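Local coordinates for chitin oligosaccahride binding protein NagB1 (Paenibacillus sp. FPU-7, PDB 7EHP) that binds short chitin oligosaccharides such as N,N'-diacetylchitobiose, probably as the extracellular solute-binding component of a bacterial uptake system, at residues Gly112-Glu120 and Ser320-Leu328; Tyr225-Arg233 and Met240-Leu250. One frame throughout, in Å; residues are numbered along the deposited sequence.

Contact 1: Gly112-Glu120 and Ser320-Leu328; sequences GLPTAYFVE and SGILPAMKL. With NAG (2-acetamido-2-deoxy-beta-D-glucopyranose), chain C.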
# COMPACT_ATOMS: atom_id res chain seq x y z
N GLY A 112 -7.81 -11.42 -10.07
CA GLY A 112 -7.55 -11.38 -8.65
C GLY A 112 -8.66 -10.61 -7.98
O GLY A 112 -9.51 -10.00 -8.65
N LEU A 113 -8.67 -10.66 -6.65
CA LEU A 113 -9.70 -10.00 -5.86
C LEU A 113 -9.04 -9.19 -4.76
O LEU A 113 -8.29 -9.76 -3.94
CB LEU A 113 -10.69 -11.02 -5.27
CG LEU A 113 -11.50 -11.88 -6.26
CD1 LEU A 113 -12.33 -12.95 -5.54
CD2 LEU A 113 -12.38 -11.00 -7.17
N PRO A 114 -9.28 -7.88 -4.69
CA PRO A 114 -8.71 -7.09 -3.59
C PRO A 114 -9.41 -7.42 -2.29
O PRO A 114 -10.63 -7.57 -2.24
CB PRO A 114 -9.00 -5.64 -4.02
CG PRO A 114 -10.25 -5.77 -4.82
CD PRO A 114 -10.05 -7.03 -5.62
N THR A 115 -8.61 -7.56 -1.23
CA THR A 115 -9.20 -7.80 0.09
C THR A 115 -9.40 -6.52 0.86
O THR A 115 -10.04 -6.56 1.91
CB THR A 115 -8.33 -8.72 0.94
OG1 THR A 115 -7.01 -8.17 1.03
CG2 THR A 115 -8.30 -10.17 0.38
N ALA A 116 -8.83 -5.41 0.40
CA ALA A 116 -8.89 -4.15 1.12
C ALA A 116 -8.96 -2.99 0.15
O ALA A 116 -8.50 -3.08 -0.99
CB ALA A 116 -7.68 -3.96 2.03
N TYR A 117 -9.53 -1.89 0.62
CA TYR A 117 -9.31 -0.57 0.05
C TYR A 117 -8.28 0.15 0.91
O TYR A 117 -8.35 0.11 2.14
CB TYR A 117 -10.61 0.23 -0.00
CG TYR A 117 -10.42 1.70 -0.30
CD1 TYR A 117 -10.26 2.14 -1.61
CD2 TYR A 117 -10.38 2.64 0.73
CE1 TYR A 117 -10.08 3.48 -1.89
CE2 TYR A 117 -10.22 3.98 0.45
CZ TYR A 117 -10.07 4.39 -0.86
OH TYR A 117 -9.89 5.72 -1.13
N PHE A 118 -7.31 0.80 0.27
CA PHE A 118 -6.28 1.51 1.01
C PHE A 118 -6.34 2.99 0.66
O PHE A 118 -6.78 3.36 -0.43
CB PHE A 118 -4.86 0.94 0.70
CG PHE A 118 -4.21 1.50 -0.54
CD1 PHE A 118 -3.47 2.68 -0.50
CD2 PHE A 118 -4.33 0.84 -1.76
CE1 PHE A 118 -2.87 3.20 -1.66
CE2 PHE A 118 -3.75 1.34 -2.91
CZ PHE A 118 -3.01 2.52 -2.86
N VAL A 119 -5.94 3.84 1.62
CA VAL A 119 -5.46 5.19 1.34
C VAL A 119 -4.10 5.35 2.00
O VAL A 119 -3.78 4.67 2.98
CB VAL A 119 -6.41 6.33 1.83
CG1 VAL A 119 -7.63 6.44 0.95
CG2 VAL A 119 -6.80 6.14 3.29
N GLU A 120 -3.29 6.26 1.47
CA GLU A 120 -2.04 6.66 2.10
C GLU A 120 -2.12 8.14 2.42
O GLU A 120 -2.54 8.93 1.58
CB GLU A 120 -0.84 6.40 1.20
CG GLU A 120 -0.49 4.95 1.05
CD GLU A 120 0.74 4.74 0.18
OE1 GLU A 120 1.54 5.69 0.02
OE2 GLU A 120 0.88 3.60 -0.33
N SER A 320 -8.76 -4.53 13.10
CA SER A 320 -7.46 -4.08 12.65
C SER A 320 -7.52 -2.80 11.82
O SER A 320 -6.46 -2.33 11.41
CB SER A 320 -6.77 -5.19 11.86
OG SER A 320 -6.36 -6.27 12.69
N GLY A 321 -8.70 -2.25 11.56
CA GLY A 321 -8.83 -0.99 10.85
C GLY A 321 -8.73 -1.08 9.35
O GLY A 321 -8.71 -0.04 8.67
N ILE A 322 -8.68 -2.29 8.79
CA ILE A 322 -8.53 -2.41 7.34
C ILE A 322 -9.83 -2.07 6.64
O ILE A 322 -10.87 -2.68 6.89
CB ILE A 322 -8.00 -3.81 6.96
CG1 ILE A 322 -6.55 -3.95 7.42
CG2 ILE A 322 -8.07 -4.02 5.47
CD1 ILE A 322 -6.38 -4.44 8.73
N LEU A 323 -9.76 -1.10 5.73
CA LEU A 323 -10.94 -0.59 5.06
C LEU A 323 -11.45 -1.60 4.02
O LEU A 323 -10.67 -2.20 3.28
CB LEU A 323 -10.62 0.75 4.39
CG LEU A 323 -10.03 1.77 5.38
CD1 LEU A 323 -9.59 3.04 4.66
CD2 LEU A 323 -11.02 2.10 6.50
N PRO A 324 -12.77 -1.77 3.93
CA PRO A 324 -13.31 -2.86 3.10
C PRO A 324 -13.10 -2.60 1.63
O PRO A 324 -13.20 -1.47 1.15
CB PRO A 324 -14.80 -2.85 3.45
CG PRO A 324 -15.07 -1.43 3.85
CD PRO A 324 -13.84 -1.05 4.64
N ALA A 325 -12.84 -3.68 0.90
CA ALA A 325 -12.85 -3.62 -0.55
C ALA A 325 -14.22 -3.90 -1.15
O ALA A 325 -14.43 -3.59 -2.33
CB ALA A 325 -11.82 -4.60 -1.14
N MET A 326 -15.16 -4.45 -0.38
CA MET A 326 -16.50 -4.77 -0.88
C MET A 326 -17.56 -3.84 -0.30
O MET A 326 -17.31 -3.07 0.64
CB MET A 326 -16.87 -6.24 -0.61
CG MET A 326 -15.72 -7.24 -0.79
SD MET A 326 -16.02 -8.94 -0.20
CE MET A 326 -17.04 -9.60 -1.49
N LYS A 327 -18.75 -3.89 -0.89
CA LYS A 327 -19.89 -3.12 -0.39
C LYS A 327 -20.44 -3.76 0.88
O LYS A 327 -20.71 -4.96 0.90
CB LYS A 327 -20.98 -3.02 -1.46
CG LYS A 327 -20.51 -2.50 -2.82
CD LYS A 327 -21.56 -1.58 -3.47
CE LYS A 327 -21.19 -1.16 -4.90
NZ LYS A 327 -21.37 -2.26 -5.90
N LEU A 328 -20.61 -2.95 1.93
CA LEU A 328 -21.03 -3.43 3.24
C LEU A 328 -22.42 -2.91 3.60
O LEU A 328 -22.85 -1.85 3.13
CB LEU A 328 -20.04 -3.00 4.33
CG LEU A 328 -18.91 -3.96 4.68
CD1 LEU A 328 -18.10 -4.31 3.45
CD2 LEU A 328 -18.02 -3.34 5.71
C1 NAG C . 1.87 -1.92 0.04
C2 NAG C . 2.96 -2.15 -1.01
C3 NAG C . 3.19 -0.88 -1.81
C4 NAG C . 1.87 -0.42 -2.43
C5 NAG C . 0.81 -0.26 -1.34
C6 NAG C . -0.55 0.10 -1.89
C7 NAG C . 4.80 -3.77 -0.77
C8 NAG C . 6.07 -4.09 -0.08
N2 NAG C . 4.21 -2.62 -0.41
O3 NAG C . 4.13 -1.14 -2.84
O4 NAG C . 2.04 0.83 -3.08
O5 NAG C . 0.66 -1.48 -0.61
O6 NAG C . -0.98 -0.80 -2.90
O7 NAG C . 4.32 -4.51 -1.64
O HOH W 1 -6.98 -0.49 4.39
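Tyr117 and Leu323 meet where the strand 109-125 is flanked by the loop that follows helix 310-320. The leucine comes to the edge of the tyrosine ring, near its plane; the two side chains run obliquely past each other. With CG anti to the backbone N (chi1 167°), the tyrosine sets its ring atom CD2 beside the leucine, 4.0 Å from Leu323 CD1, and its hydroxyl goes on to bond Gln349. Val119 CG2 touches the same methyl more loosely. Ile322 turns CG2 onto the methyl of Ala116, a tight 3.5 Å between Ile322 CG2 and Ala116 CB. Ala325 points toward the strand, its CB 3.4 Å from Pro114 O and close to Ala116 N. One direct bond joins the backbones, Tyr117 N to Leu323 O at 2.9 Å. A water bridges the neighbouring groups, donating to Tyr117 O and accepting from Leu323 N. Phe118 lays a ring face under the sugar of chain C, whose C6 sits 3.5 Å above the ring centre. Mostly apolar contacts, with one backbone bond and one water bridge as polar ties, thus back a strand that gives Thr115, Ala116, Phe118 and Glu120 to the glycan pocket.

Contact 2: Tyr225-Arg233 and Met240-Leu250; sequences YAEQQYAFR and MFDGSWASAAL. With NAG (2-acetamido-2-deoxy-beta-D-glucopyranose), chain B; NAG (2-acetamido-2-deoxy-beta-D-glucopyranose), chain C.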
# COMPACT_ATOMS: atom_id res chain seq x y z
N TYR A 225 10.78 -1.00 8.04
CA TYR A 225 9.46 -0.38 7.97
C TYR A 225 8.78 -0.23 9.33
O TYR A 225 8.31 0.86 9.69
CB TYR A 225 8.59 -1.19 7.02
CG TYR A 225 7.14 -0.73 6.90
CD1 TYR A 225 6.82 0.63 6.81
CD2 TYR A 225 6.11 -1.65 6.83
CE1 TYR A 225 5.48 1.05 6.67
CE2 TYR A 225 4.77 -1.26 6.69
CZ TYR A 225 4.47 0.09 6.61
OH TYR A 225 3.15 0.46 6.47
N ALA A 226 8.70 -1.32 10.11
CA ALA A 226 7.98 -1.28 11.38
C ALA A 226 8.49 -0.20 12.34
O ALA A 226 7.74 0.23 13.22
CB ALA A 226 8.06 -2.63 12.09
N GLU A 227 9.75 0.21 12.20
CA GLU A 227 10.32 1.16 13.15
C GLU A 227 9.68 2.54 13.05
O GLU A 227 9.57 3.25 14.06
CB GLU A 227 11.84 1.23 12.95
CG GLU A 227 12.49 -0.11 13.33
CD GLU A 227 14.00 -0.07 13.39
OE1 GLU A 227 14.55 0.58 14.30
OE2 GLU A 227 14.63 -0.73 12.53
N GLN A 228 9.24 2.94 11.86
CA GLN A 228 8.50 4.21 11.78
C GLN A 228 7.18 4.12 12.52
O GLN A 228 6.74 5.10 13.15
CB GLN A 228 8.32 4.62 10.32
CG GLN A 228 7.17 3.99 9.56
CD GLN A 228 6.87 4.78 8.29
OE1 GLN A 228 7.78 5.35 7.68
NE2 GLN A 228 5.60 4.81 7.88
N GLN A 229 6.56 2.94 12.54
CA GLN A 229 5.32 2.76 13.27
C GLN A 229 5.58 2.71 14.77
O GLN A 229 4.78 3.23 15.55
CB GLN A 229 4.61 1.50 12.77
CG GLN A 229 4.17 1.65 11.30
CD GLN A 229 3.60 0.38 10.69
OE1 GLN A 229 3.60 -0.68 11.31
NE2 GLN A 229 3.09 0.50 9.47
N TYR A 230 6.70 2.12 15.18
CA TYR A 230 7.06 2.21 16.59
C TYR A 230 7.18 3.68 17.01
O TYR A 230 6.57 4.10 18.00
CB TYR A 230 8.38 1.49 16.86
CG TYR A 230 8.48 0.03 16.49
CD1 TYR A 230 7.36 -0.80 16.42
CD2 TYR A 230 9.73 -0.54 16.26
CE1 TYR A 230 7.50 -2.18 16.09
CE2 TYR A 230 9.88 -1.88 15.92
CZ TYR A 230 8.78 -2.69 15.84
OH TYR A 230 9.00 -4.01 15.51
N ALA A 231 7.97 4.46 16.26
CA ALA A 231 8.24 5.85 16.66
C ALA A 231 6.95 6.63 16.80
O ALA A 231 6.75 7.34 17.79
CB ALA A 231 9.17 6.53 15.65
N PHE A 232 6.04 6.49 15.82
CA PHE A 232 4.78 7.20 15.90
C PHE A 232 3.92 6.72 17.06
O PHE A 232 3.39 7.52 17.84
CB PHE A 232 4.02 7.06 14.58
CG PHE A 232 2.72 7.79 14.57
CD1 PHE A 232 2.70 9.19 14.62
CD2 PHE A 232 1.51 7.10 14.54
CE1 PHE A 232 1.51 9.89 14.62
CE2 PHE A 232 0.31 7.78 14.55
CZ PHE A 232 0.31 9.19 14.58
N ARG A 233 3.74 5.40 17.20
CA ARG A 233 2.82 4.94 18.23
C ARG A 233 3.38 5.13 19.63
O ARG A 233 2.61 5.21 20.60
CB ARG A 233 2.42 3.48 17.98
CG ARG A 233 3.29 2.43 18.65
CD ARG A 233 2.87 1.02 18.21
NE ARG A 233 3.82 0.01 18.68
CZ ARG A 233 4.02 -1.16 18.10
NH1 ARG A 233 3.35 -1.49 16.99
NH2 ARG A 233 4.91 -1.99 18.61
N MET A 240 3.31 10.67 10.67
CA MET A 240 3.85 9.53 9.95
C MET A 240 3.05 9.37 8.68
O MET A 240 1.84 9.14 8.76
CB MET A 240 3.74 8.25 10.78
CG MET A 240 4.15 7.00 10.03
SD MET A 240 4.11 5.57 11.11
CE MET A 240 2.35 5.18 11.10
N PHE A 241 3.70 9.44 7.52
CA PHE A 241 3.03 9.13 6.26
C PHE A 241 3.02 7.62 6.08
O PHE A 241 4.07 6.98 6.11
CB PHE A 241 3.72 9.82 5.08
CG PHE A 241 2.94 9.77 3.79
CD1 PHE A 241 2.90 8.61 3.04
CD2 PHE A 241 2.26 10.89 3.32
CE1 PHE A 241 2.17 8.55 1.85
CE2 PHE A 241 1.53 10.83 2.12
CZ PHE A 241 1.48 9.66 1.39
N ASP A 242 1.84 7.04 5.87
CA ASP A 242 1.70 5.59 5.81
C ASP A 242 0.37 5.23 5.17
O ASP A 242 -0.48 6.09 4.91
CB ASP A 242 1.82 4.97 7.22
CG ASP A 242 2.44 3.59 7.20
OD1 ASP A 242 2.41 2.94 6.13
OD2 ASP A 242 2.96 3.15 8.26
N GLY A 243 0.19 3.95 4.92
CA GLY A 243 -1.06 3.45 4.41
C GLY A 243 -2.04 3.11 5.51
O GLY A 243 -1.65 2.89 6.66
N SER A 244 -3.32 3.06 5.15
CA SER A 244 -4.37 2.74 6.11
C SER A 244 -4.16 1.37 6.77
O SER A 244 -4.60 1.16 7.91
CB SER A 244 -5.74 2.77 5.43
OG SER A 244 -5.69 1.99 4.26
N TRP A 245 -3.49 0.44 6.08
CA TRP A 245 -3.22 -0.88 6.65
C TRP A 245 -2.37 -0.79 7.92
O TRP A 245 -2.31 -1.77 8.68
CB TRP A 245 -2.52 -1.78 5.63
CG TRP A 245 -1.19 -1.22 5.22
CD1 TRP A 245 -0.00 -1.28 5.91
CD2 TRP A 245 -0.93 -0.44 4.04
NE1 TRP A 245 0.98 -0.60 5.22
CE2 TRP A 245 0.44 -0.08 4.07
CE3 TRP A 245 -1.72 -0.01 2.97
CZ2 TRP A 245 1.03 0.68 3.07
CZ3 TRP A 245 -1.13 0.75 1.98
CH2 TRP A 245 0.23 1.08 2.03
N ALA A 246 -1.72 0.35 8.16
CA ALA A 246 -0.81 0.51 9.28
C ALA A 246 -1.53 0.55 10.61
O ALA A 246 -0.92 0.29 11.65
CB ALA A 246 0.01 1.80 9.13
N SER A 247 -2.82 0.91 10.61
CA SER A 247 -3.57 0.91 11.86
C SER A 247 -3.62 -0.48 12.49
O SER A 247 -3.83 -0.58 13.70
CB SER A 247 -4.97 1.44 11.60
OG SER A 247 -5.70 0.51 10.83
N ALA A 248 -3.41 -1.55 11.71
CA ALA A 248 -3.32 -2.89 12.29
C ALA A 248 -2.19 -3.00 13.30
O ALA A 248 -2.16 -3.98 14.07
CB ALA A 248 -3.15 -3.93 11.18
N ALA A 249 -1.27 -2.02 13.33
CA ALA A 249 -0.11 -2.03 14.21
C ALA A 249 -0.04 -0.80 15.11
O ALA A 249 1.02 -0.54 15.70
CB ALA A 249 1.17 -2.14 13.38
N LEU A 250 -1.13 -0.06 15.27
CA LEU A 250 -1.03 1.29 15.83
C LEU A 250 -1.74 1.49 17.15
O LEU A 250 -1.16 2.11 18.05
CB LEU A 250 -1.56 2.31 14.81
CG LEU A 250 -0.57 2.73 13.74
CD1 LEU A 250 -1.16 3.86 12.95
CD2 LEU A 250 0.77 3.12 14.31
C1 NAG B . -0.53 -5.08 3.46
C2 NAG B . -1.38 -4.29 2.46
C3 NAG B . -0.50 -3.80 1.30
C4 NAG B . 0.78 -3.13 1.80
C5 NAG B . 1.43 -3.95 2.93
C6 NAG B . 2.64 -3.31 3.58
C7 NAG B . -3.66 -5.20 2.57
C8 NAG B . -4.69 -6.04 1.87
N2 NAG B . -2.48 -5.09 1.95
O1 NAG B . -1.34 -5.55 4.48
O3 NAG B . -1.27 -2.92 0.49
O4 NAG B . 1.71 -3.16 0.73
O5 NAG B . 0.49 -4.24 3.96
O6 NAG B . 3.34 -4.27 4.37
O7 NAG B . -3.89 -4.67 3.66
C1 NAG C . 1.87 -1.92 0.04
C2 NAG C . 2.96 -2.15 -1.01
C3 NAG C . 3.19 -0.88 -1.81
C4 NAG C . 1.87 -0.42 -2.43
C5 NAG C . 0.81 -0.26 -1.34
C6 NAG C . -0.55 0.10 -1.89
C7 NAG C . 4.80 -3.77 -0.77
C8 NAG C . 6.07 -4.09 -0.08
N2 NAG C . 4.21 -2.62 -0.41
O3 NAG C . 4.13 -1.14 -2.84
O4 NAG C . 2.04 0.83 -3.08
O5 NAG C . 0.66 -1.48 -0.61
O6 NAG C . -0.98 -0.80 -2.90
O7 NAG C . 4.32 -4.51 -1.64
O HOH W 2 6.76 7.20 5.70
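Tyr225, Gln228 and Gln229 of helix 225-233 converge on the carboxylate of Asp242. Tyr225 OH donates over 2.6 Å to the syn lone pair of Asp242 OD1, while ring and carboxylate planes stand 71° apart; Gly243 N reaches the same oxygen from the anti side. Gln229 NE2 bonds Asp242 OD2 at 2.9 Å, nearly straight at 172° and within its own amide plane. Gln228 NE2 adds a weak bond to Asp242 OD2 and an ordinary one, 3.2 Å, to Phe241 O, which also accepts from a water shared with Gln228 OE1. Trp245 NE1 donates to Tyr225 OH at 2.7 Å, so the hydroxyl tied to Asp242 also holds the indole that, in this periplasmic-binding-protein-like fold, lines the glycan pocket. One indole face lies against C4 of the chain B sugar, the other against Gly243 CA. At the far end of the helix, Arg233 NH1 donates in its guanidinium plane to Ala249 O at 2.8 Å and forms a salt bridge with Asp13. Apolar contacts accompany these bonds: Met240, extended through chi1 and chi2, carries SD to 5.2 Å from the Phe232 ring centroid, an oblique Met-aromatic contact, and Leu250 CD2 meets that ring's edge.

How the contacts relate
Contact 2 is nested within the chain loop that contact 1 closes, and their centres lie about 17 Å apart. Strands 109-125 and 237-243 are neighbours in one sheet, and the 3-10 turn just after the second makes the joining bonds: Ser244 N is 2.7 Å from Val119 O, a probable hydrogen bond, and Ser244 OG in turn accepts from Val119 N. A second probable bond links Ser247 OG to Ser320 O at 3.0 Å. Both contacts reach the sugar of chain C, contact 1 through Phe118 and Glu120, contact 2 through Trp245, whose CH2 is 3.7 Å from its C5. Glu120 packs against Trp245 beside the same sugar, so the two contacts supply adjoining parts of the glycan pocket.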